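Local coordinates for protein acidocalcisomal pyrophosphatase (Trypanosoma brucei brucei, PDB 5C5V) that probably hydrolyses inorganic pyrophosphate to phosphate with the help of magnesium ions, its pyrophosphatase domain being joined to an EF-hand-type helical domain, at residues A[206-216]-A[250-258]; A[5-13]-A[59-68]. All blocks are in the same frame, centred on the assembly; numbering follows the deposited sequence.

The two contacts belong to different parts of one chain, on opposite sides of its centre: their centres lie about 57 Å apart and their nearest atoms about 38 Å apart, so neither touches the other. Interaction 2 closes before interaction 1 opens along the sequence. It packs helix 5-13 against helix 61-68 in the helical N-terminal region, away from the annotated sites. Interaction 1 lies in the pyrophosphatase domain, where the loop 206-216 backs the hairpin 250-258 whose D251 and D256 hold magnesium beside imidodiphosphoric acid. Both are largely apolar, with rings at their centre, though F212 and W257 are the only rings of interaction 1, and only interaction 1 bears directly on the metal and ligand site.

Interaction 1 (A[206-216]-A[250-258]); sequences ESTEVLFEAGV and IDEGKMDWK. With MG (magnesium ion), chain D; MG (magnesium ion), chain E; 2PN (imidodiphosphoric acid), chain C.
The magnesium-imidodiphosphate site of the pyrophosphatase domain is backed here by loop packing, in which M255 lies against F212 while its neighbour D256 faces the metals. M255 CG sits over one face of the F212 ring, 3.9 Å from the centroid, a CH-pi contact; V210 CG1 lies over the opposite face. With CG anti to the backbone N (chi1 -160°) and the chain bent beyond it, M255 lays its CG on F212 and carries its CE over the W257 ring. An unbranched, flexible thioether suits a place between two rings. W257 NE1 comes obliquely to F212 CE1, 3.7 Å away, and the carboxylate of E206 lies nearly coplanar with the indole at its edge, OE2 3.3 Å from W257 CD1.

In the antiparallel beta hairpin, a type I' turn from D251 to K254 reverses the chain, and the backbone angles of G253 favour glycine. V216 packs beside this turn, its CG2 4.0 Å from M255 CB, while A214 CB meets I250 CD1. D251 OD2 binds one magnesium ion at 2.3 Å. D256 bridges two: OD2 holds that same ion and OD1 the second, each at 2.0 Å, a task for which a short two-oxygen carboxylate is well fitted. K258 NZ makes a salt bridge with D256 OD2 and is also hydrogen-bonded to D224; D219 and D224 also share a metal with D256.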
# COMPACT_ATOMS: atom_id res chain seq x y z
N GLU A 206 23.36 -13.80 -22.24
CA GLU A 206 22.62 -14.34 -23.38
C GLU A 206 23.63 -14.92 -24.37
O GLU A 206 24.07 -14.25 -25.31
CB GLU A 206 21.75 -13.27 -24.04
CG GLU A 206 20.73 -12.64 -23.11
CD GLU A 206 19.45 -13.46 -22.98
OE1 GLU A 206 19.50 -14.70 -23.18
OE2 GLU A 206 18.39 -12.87 -22.68
N SER A 207 23.98 -16.18 -24.15
CA SER A 207 25.07 -16.85 -24.86
C SER A 207 24.94 -16.81 -26.38
O SER A 207 23.89 -17.12 -26.94
CB SER A 207 25.16 -18.30 -24.41
OG SER A 207 26.14 -18.98 -25.15
N THR A 208 26.04 -16.47 -27.04
CA THR A 208 26.12 -16.52 -28.49
C THR A 208 26.37 -17.94 -28.99
O THR A 208 26.46 -18.17 -30.19
CB THR A 208 27.24 -15.60 -29.00
OG1 THR A 208 28.51 -16.05 -28.50
CG2 THR A 208 26.99 -14.17 -28.57
N GLU A 209 26.50 -18.90 -28.08
CA GLU A 209 26.76 -20.28 -28.47
C GLU A 209 25.53 -21.15 -28.27
O GLU A 209 25.56 -22.35 -28.57
CB GLU A 209 27.94 -20.86 -27.66
CG GLU A 209 29.22 -20.04 -27.65
CD GLU A 209 30.35 -20.73 -26.87
N VAL A 210 24.46 -20.57 -27.74
CA VAL A 210 23.26 -21.35 -27.45
C VAL A 210 22.14 -21.07 -28.45
O VAL A 210 21.78 -19.91 -28.68
CB VAL A 210 22.74 -21.07 -26.01
CG1 VAL A 210 21.34 -21.64 -25.82
CG2 VAL A 210 23.69 -21.66 -24.97
N LEU A 211 21.59 -22.13 -29.02
CA LEU A 211 20.45 -22.00 -29.91
C LEU A 211 19.18 -22.10 -29.10
O LEU A 211 18.77 -23.18 -28.69
CB LEU A 211 20.45 -23.08 -31.00
CG LEU A 211 19.36 -22.85 -32.06
CD1 LEU A 211 19.60 -21.55 -32.83
CD2 LEU A 211 19.18 -24.03 -32.99
N PHE A 212 18.57 -20.95 -28.84
CA PHE A 212 17.33 -20.91 -28.08
C PHE A 212 16.20 -21.53 -28.89
O PHE A 212 16.31 -21.67 -30.11
CB PHE A 212 17.02 -19.46 -27.68
CG PHE A 212 18.01 -18.89 -26.70
CD1 PHE A 212 17.74 -18.91 -25.34
CD2 PHE A 212 19.23 -18.41 -27.13
CE1 PHE A 212 18.66 -18.41 -24.43
CE2 PHE A 212 20.15 -17.91 -26.23
CZ PHE A 212 19.87 -17.91 -24.88
N GLU A 213 15.13 -21.94 -28.20
CA GLU A 213 13.97 -22.59 -28.84
C GLU A 213 13.50 -21.82 -30.07
O GLU A 213 13.05 -22.41 -31.04
CB GLU A 213 12.82 -22.73 -27.83
CG GLU A 213 11.44 -23.02 -28.44
N ALA A 214 13.66 -20.51 -30.05
CA ALA A 214 13.21 -19.66 -31.15
C ALA A 214 14.04 -19.77 -32.44
O ALA A 214 13.69 -19.18 -33.45
CB ALA A 214 13.18 -18.23 -30.68
N GLY A 215 15.13 -20.53 -32.42
CA GLY A 215 15.97 -20.66 -33.60
C GLY A 215 17.02 -19.56 -33.75
O GLY A 215 17.53 -19.33 -34.84
N VAL A 216 17.36 -18.91 -32.64
CA VAL A 216 18.41 -17.89 -32.66
C VAL A 216 19.32 -18.01 -31.44
O VAL A 216 18.96 -18.67 -30.46
CB VAL A 216 17.82 -16.45 -32.70
CG1 VAL A 216 17.01 -16.23 -33.98
CG2 VAL A 216 16.97 -16.18 -31.48
N ILE A 250 12.79 -11.17 -29.56
CA ILE A 250 13.88 -11.45 -30.50
C ILE A 250 14.30 -10.13 -31.14
O ILE A 250 13.54 -9.54 -31.91
CB ILE A 250 13.46 -12.45 -31.61
CG1 ILE A 250 12.65 -13.62 -31.05
CG2 ILE A 250 14.68 -12.95 -32.39
CD1 ILE A 250 13.35 -14.34 -29.98
N ASP A 251 15.50 -9.67 -30.85
CA ASP A 251 15.97 -8.35 -31.25
C ASP A 251 17.09 -8.44 -32.29
O ASP A 251 18.18 -8.93 -31.98
CB ASP A 251 16.44 -7.59 -29.99
CG ASP A 251 16.82 -6.15 -30.28
OD1 ASP A 251 16.66 -5.71 -31.44
OD2 ASP A 251 17.27 -5.45 -29.34
N GLU A 252 16.82 -8.00 -33.52
CA GLU A 252 17.84 -8.08 -34.59
C GLU A 252 18.40 -9.50 -34.75
O GLU A 252 19.60 -9.69 -34.91
CB GLU A 252 18.99 -7.10 -34.30
CG GLU A 252 18.59 -5.61 -34.32
CD GLU A 252 19.48 -4.72 -33.44
OE1 GLU A 252 20.29 -5.24 -32.64
OE2 GLU A 252 19.38 -3.47 -33.54
N GLY A 253 17.53 -10.50 -34.65
CA GLY A 253 17.96 -11.87 -34.85
C GLY A 253 18.59 -12.55 -33.64
O GLY A 253 19.06 -13.67 -33.75
N LYS A 254 18.60 -11.89 -32.48
CA LYS A 254 19.19 -12.49 -31.28
C LYS A 254 18.13 -12.65 -30.18
O LYS A 254 17.25 -11.81 -30.05
CB LYS A 254 20.33 -11.63 -30.71
CG LYS A 254 21.24 -10.94 -31.71
CD LYS A 254 22.07 -11.86 -32.54
CE LYS A 254 22.93 -11.01 -33.48
NZ LYS A 254 23.70 -9.98 -32.73
N MET A 255 18.23 -13.71 -29.38
CA MET A 255 17.34 -13.89 -28.23
C MET A 255 17.60 -12.78 -27.22
O MET A 255 18.74 -12.49 -26.86
CB MET A 255 17.52 -15.26 -27.58
CG MET A 255 16.34 -15.70 -26.72
SD MET A 255 14.89 -16.13 -27.72
CE MET A 255 13.62 -15.18 -26.89
N ASP A 256 16.54 -12.12 -26.77
CA ASP A 256 16.70 -10.93 -25.96
C ASP A 256 15.57 -10.84 -24.94
O ASP A 256 14.83 -9.86 -24.91
CB ASP A 256 16.74 -9.70 -26.86
CG ASP A 256 17.47 -8.55 -26.23
OD1 ASP A 256 18.20 -8.77 -25.23
OD2 ASP A 256 17.33 -7.42 -26.75
N TRP A 257 15.46 -11.90 -24.13
CA TRP A 257 14.46 -11.99 -23.08
C TRP A 257 14.34 -10.70 -22.31
O TRP A 257 15.34 -10.07 -22.00
CB TRP A 257 14.79 -13.10 -22.08
CG TRP A 257 14.90 -14.47 -22.63
CD1 TRP A 257 16.04 -15.19 -22.83
CD2 TRP A 257 13.82 -15.33 -23.02
NE1 TRP A 257 15.75 -16.43 -23.34
CE2 TRP A 257 14.39 -16.55 -23.46
CE3 TRP A 257 12.42 -15.19 -23.05
CZ2 TRP A 257 13.62 -17.62 -23.91
CZ3 TRP A 257 11.66 -16.25 -23.50
CH2 TRP A 257 12.26 -17.45 -23.93
N LYS A 258 13.10 -10.33 -22.00
CA LYS A 258 12.84 -9.17 -21.16
C LYS A 258 12.09 -9.61 -19.92
O LYS A 258 10.89 -9.89 -19.99
CB LYS A 258 12.06 -8.11 -21.93
CG LYS A 258 12.81 -7.49 -23.10
CD LYS A 258 13.85 -6.49 -22.63
CE LYS A 258 14.59 -5.88 -23.81
NZ LYS A 258 15.46 -6.88 -24.48
MG MG D . 18.12 -5.66 -27.25
MG MG E . 19.46 -7.37 -24.47
P1 2PN C . 19.23 -2.59 -27.02
O1 2PN C . 20.66 -2.07 -27.31
O2 2PN C . 18.98 -3.86 -27.87
O3 2PN C . 18.21 -1.44 -27.29
N1 2PN C . 19.11 -2.92 -25.42
P2 2PN C . 19.84 -4.18 -24.68
O4 2PN C . 21.39 -4.18 -24.97
O5 2PN C . 19.24 -5.45 -25.25
O6 2PN C . 19.62 -4.11 -23.23
O HOH W 1 16.59 -4.56 -26.36
O HOH W 2 19.94 -6.64 -28.10
O HOH W 3 20.20 -9.02 -23.19
O HOH W 4 21.08 -6.51 -23.87

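Interaction 2 (A[5-13]-A[59-68]); sequences IKKIMSRLF and VTFEKFWAWW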
# COMPACT_ATOMS: atom_id res chain seq x y z
N ILE A 5 41.65 -6.89 13.23
CA ILE A 5 41.86 -7.33 14.59
C ILE A 5 41.39 -6.27 15.56
O ILE A 5 40.86 -6.57 16.62
CB ILE A 5 43.34 -7.65 14.87
CG1 ILE A 5 43.87 -8.67 13.86
CG2 ILE A 5 43.52 -8.13 16.31
CD1 ILE A 5 43.19 -10.02 13.92
N LYS A 6 41.58 -5.01 15.18
CA LYS A 6 41.16 -3.90 16.02
C LYS A 6 39.64 -3.88 16.23
O LYS A 6 39.15 -3.57 17.32
CB LYS A 6 41.63 -2.58 15.42
CG LYS A 6 41.31 -1.38 16.29
CD LYS A 6 41.89 -0.11 15.72
CE LYS A 6 41.82 1.00 16.75
NZ LYS A 6 42.46 2.25 16.26
N LYS A 7 38.88 -4.21 15.19
CA LYS A 7 37.42 -4.24 15.28
C LYS A 7 36.94 -5.40 16.13
O LYS A 7 36.02 -5.25 16.94
CB LYS A 7 36.80 -4.31 13.88
CG LYS A 7 37.00 -3.03 13.08
CD LYS A 7 36.08 -2.98 11.88
CE LYS A 7 36.42 -1.80 10.99
NZ LYS A 7 35.85 -0.51 11.53
N ILE A 8 37.58 -6.55 15.98
CA ILE A 8 37.32 -7.69 16.84
C ILE A 8 37.52 -7.31 18.31
O ILE A 8 36.69 -7.62 19.15
CB ILE A 8 38.24 -8.88 16.49
CG1 ILE A 8 37.85 -9.45 15.12
CG2 ILE A 8 38.17 -9.95 17.56
CD1 ILE A 8 38.68 -10.61 14.66
N MET A 9 38.62 -6.61 18.60
CA MET A 9 38.93 -6.24 19.98
C MET A 9 37.99 -5.14 20.47
O MET A 9 37.72 -5.03 21.65
CB MET A 9 40.38 -5.77 20.10
CG MET A 9 41.40 -6.85 19.80
SD MET A 9 41.23 -8.31 20.84
CE MET A 9 41.85 -7.72 22.41
N SER A 10 37.52 -4.33 19.53
CA SER A 10 36.55 -3.28 19.85
C SER A 10 35.19 -3.86 20.25
O SER A 10 34.55 -3.36 21.17
CB SER A 10 36.41 -2.34 18.66
OG SER A 10 35.64 -1.22 19.04
N ARG A 11 34.75 -4.92 19.57
CA ARG A 11 33.53 -5.62 19.97
C ARG A 11 33.75 -6.39 21.28
O ARG A 11 32.85 -6.47 22.12
CB ARG A 11 33.06 -6.57 18.87
CG ARG A 11 32.52 -5.85 17.64
CD ARG A 11 31.87 -6.81 16.66
NE ARG A 11 32.84 -7.73 16.09
CZ ARG A 11 33.52 -7.49 14.97
NH1 ARG A 11 33.31 -6.37 14.29
NH2 ARG A 11 34.40 -8.39 14.52
N LEU A 12 34.96 -6.92 21.47
CA LEU A 12 35.30 -7.57 22.71
C LEU A 12 35.18 -6.59 23.88
O LEU A 12 34.66 -6.92 24.94
CB LEU A 12 36.74 -8.13 22.63
CG LEU A 12 37.46 -8.77 23.83
CD1 LEU A 12 38.00 -7.73 24.77
CD2 LEU A 12 36.56 -9.72 24.57
N PHE A 13 35.70 -5.39 23.66
CA PHE A 13 35.72 -4.34 24.66
C PHE A 13 34.28 -3.97 25.06
O PHE A 13 33.96 -3.80 26.24
CB PHE A 13 36.49 -3.14 24.12
CG PHE A 13 36.72 -2.07 25.13
CD1 PHE A 13 35.75 -1.11 25.39
CD2 PHE A 13 37.92 -1.99 25.82
CE1 PHE A 13 35.97 -0.12 26.33
CE2 PHE A 13 38.14 -1.01 26.75
CZ PHE A 13 37.17 -0.06 27.00
N VAL A 59 40.86 3.03 31.66
CA VAL A 59 41.20 2.14 30.55
C VAL A 59 40.20 2.34 29.42
O VAL A 59 39.23 1.60 29.30
CB VAL A 59 41.21 0.68 30.99
CG1 VAL A 59 41.59 -0.21 29.83
CG2 VAL A 59 42.18 0.49 32.15
N THR A 60 40.45 3.34 28.58
CA THR A 60 39.64 3.56 27.39
C THR A 60 39.91 2.43 26.41
O THR A 60 40.83 1.65 26.61
CB THR A 60 39.97 4.91 26.73
OG1 THR A 60 41.32 4.90 26.24
CG2 THR A 60 39.82 6.04 27.76
N PHE A 61 39.12 2.32 25.35
CA PHE A 61 39.40 1.27 24.39
C PHE A 61 40.77 1.52 23.77
O PHE A 61 41.55 0.59 23.53
CB PHE A 61 38.36 1.17 23.28
CG PHE A 61 38.80 0.30 22.14
CD1 PHE A 61 39.06 -1.05 22.35
CD2 PHE A 61 38.99 0.82 20.87
CE1 PHE A 61 39.49 -1.86 21.31
CE2 PHE A 61 39.43 0.01 19.83
CZ PHE A 61 39.68 -1.33 20.06
N GLU A 62 41.04 2.80 23.51
CA GLU A 62 42.26 3.20 22.82
C GLU A 62 43.50 2.79 23.61
O GLU A 62 44.49 2.37 23.04
CB GLU A 62 42.26 4.71 22.56
CG GLU A 62 43.04 5.13 21.32
CD GLU A 62 42.55 4.45 20.04
OE1 GLU A 62 41.33 4.38 19.82
OE2 GLU A 62 43.41 3.98 19.25
N LYS A 63 43.43 2.88 24.94
CA LYS A 63 44.55 2.45 25.76
C LYS A 63 44.59 0.94 25.86
O LYS A 63 45.65 0.34 25.90
CB LYS A 63 44.47 3.05 27.17
CG LYS A 63 44.36 4.56 27.23
CD LYS A 63 44.63 5.06 28.65
CE LYS A 63 43.91 6.37 28.97
NZ LYS A 63 44.16 6.72 30.42
N PHE A 64 43.42 0.31 25.88
CA PHE A 64 43.35 -1.14 25.90
C PHE A 64 43.99 -1.71 24.63
O PHE A 64 44.72 -2.69 24.69
CB PHE A 64 41.91 -1.62 26.04
CG PHE A 64 41.75 -3.11 25.94
CD1 PHE A 64 42.08 -3.93 27.00
CD2 PHE A 64 41.26 -3.69 24.77
CE1 PHE A 64 41.93 -5.30 26.90
CE2 PHE A 64 41.10 -5.05 24.67
CZ PHE A 64 41.44 -5.86 25.74
N TRP A 65 43.70 -1.07 23.50
CA TRP A 65 44.29 -1.46 22.22
C TRP A 65 45.81 -1.34 22.28
O TRP A 65 46.53 -2.23 21.84
CB TRP A 65 43.74 -0.61 21.09
CG TRP A 65 44.28 -0.95 19.71
CD1 TRP A 65 44.87 -0.09 18.83
CD2 TRP A 65 44.23 -2.22 19.04
NE1 TRP A 65 45.21 -0.74 17.67
CE2 TRP A 65 44.83 -2.05 17.78
CE3 TRP A 65 43.75 -3.48 19.40
CZ2 TRP A 65 44.95 -3.10 16.86
CZ3 TRP A 65 43.87 -4.52 18.49
CH2 TRP A 65 44.47 -4.32 17.24
N ALA A 66 46.29 -0.23 22.84
CA ALA A 66 47.72 0.01 22.98
C ALA A 66 48.39 -1.09 23.79
O ALA A 66 49.45 -1.59 23.41
CB ALA A 66 47.97 1.37 23.62
N TRP A 67 47.78 -1.43 24.92
CA TRP A 67 48.28 -2.50 25.76
C TRP A 67 48.34 -3.81 24.99
O TRP A 67 49.35 -4.53 25.04
CB TRP A 67 47.41 -2.67 27.01
CG TRP A 67 47.58 -4.03 27.61
CD1 TRP A 67 48.57 -4.45 28.44
CD2 TRP A 67 46.75 -5.18 27.37
NE1 TRP A 67 48.40 -5.78 28.76
CE2 TRP A 67 47.29 -6.25 28.11
CE3 TRP A 67 45.60 -5.40 26.60
CZ2 TRP A 67 46.71 -7.52 28.11
CZ3 TRP A 67 45.03 -6.66 26.60
CH2 TRP A 67 45.59 -7.70 27.35
N TRP A 68 47.27 -4.12 24.28
CA TRP A 68 47.18 -5.35 23.53
C TRP A 68 48.28 -5.45 22.48
O TRP A 68 48.96 -6.48 22.37
CB TRP A 68 45.83 -5.47 22.85
CG TRP A 68 45.75 -6.58 21.87
CD1 TRP A 68 45.92 -6.50 20.52
CD2 TRP A 68 45.50 -7.96 22.15
NE1 TRP A 68 45.77 -7.73 19.94
CE2 TRP A 68 45.51 -8.65 20.92
CE3 TRP A 68 45.25 -8.67 23.33
CZ2 TRP A 68 45.30 -10.02 20.84
CZ3 TRP A 68 45.03 -10.03 23.24
CH2 TRP A 68 45.06 -10.69 22.01
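Helices 5-13 and 61-68 run closer to antiparallel than parallel, at 125° between their directions, with axes 10.6 Å apart at closest approach. M9 is a knob in a hole formed by F61, F64, W65 and W68. Its CG stands beside the backbone N, opposite the carbonyl carbon (chi1 -64°), which aims the chain at W65, and bends at chi2 and chi3 turn the methyl inward, so that CE rests over the face of W68, 3.8 Å from the centroid of the six-membered ring. SD stands over the same ring in a Met-aromatic contact, and CE also meets F64 CE2 at 3.6 Å. The pliant thioether can thus fit several rigid rings at once.

In return F61 is a knob among K6, M9, S10 and F13. It turns an edge toward the face of F13 in an offset edge-to-face pair, planes at 71°, and its CB lies directly above the F13 ring centre at 3.8 Å. S10 is small enough to let F61 close to the helix backbone. This packing belongs to the helical EF-hand-type domain, where the short, weakly bonded strand 59-60 pairs with strand 23-24 and T60 N-caps the following helix, its OG1 accepting from K63 N at 3.2 Å. F13 and L12 also reach other parts of this domain, F13 touching L24 and L12 touching V32.

At the rim, the extended K6 chain runs across the face of W65, its CG 3.9 Å above the plane. Its length carries NZ past the indole to a long salt bridge with E62 OE2, 3.6 Å away. W68 NE1, by contrast, is buried without a hydrogen-bonding partner in the model.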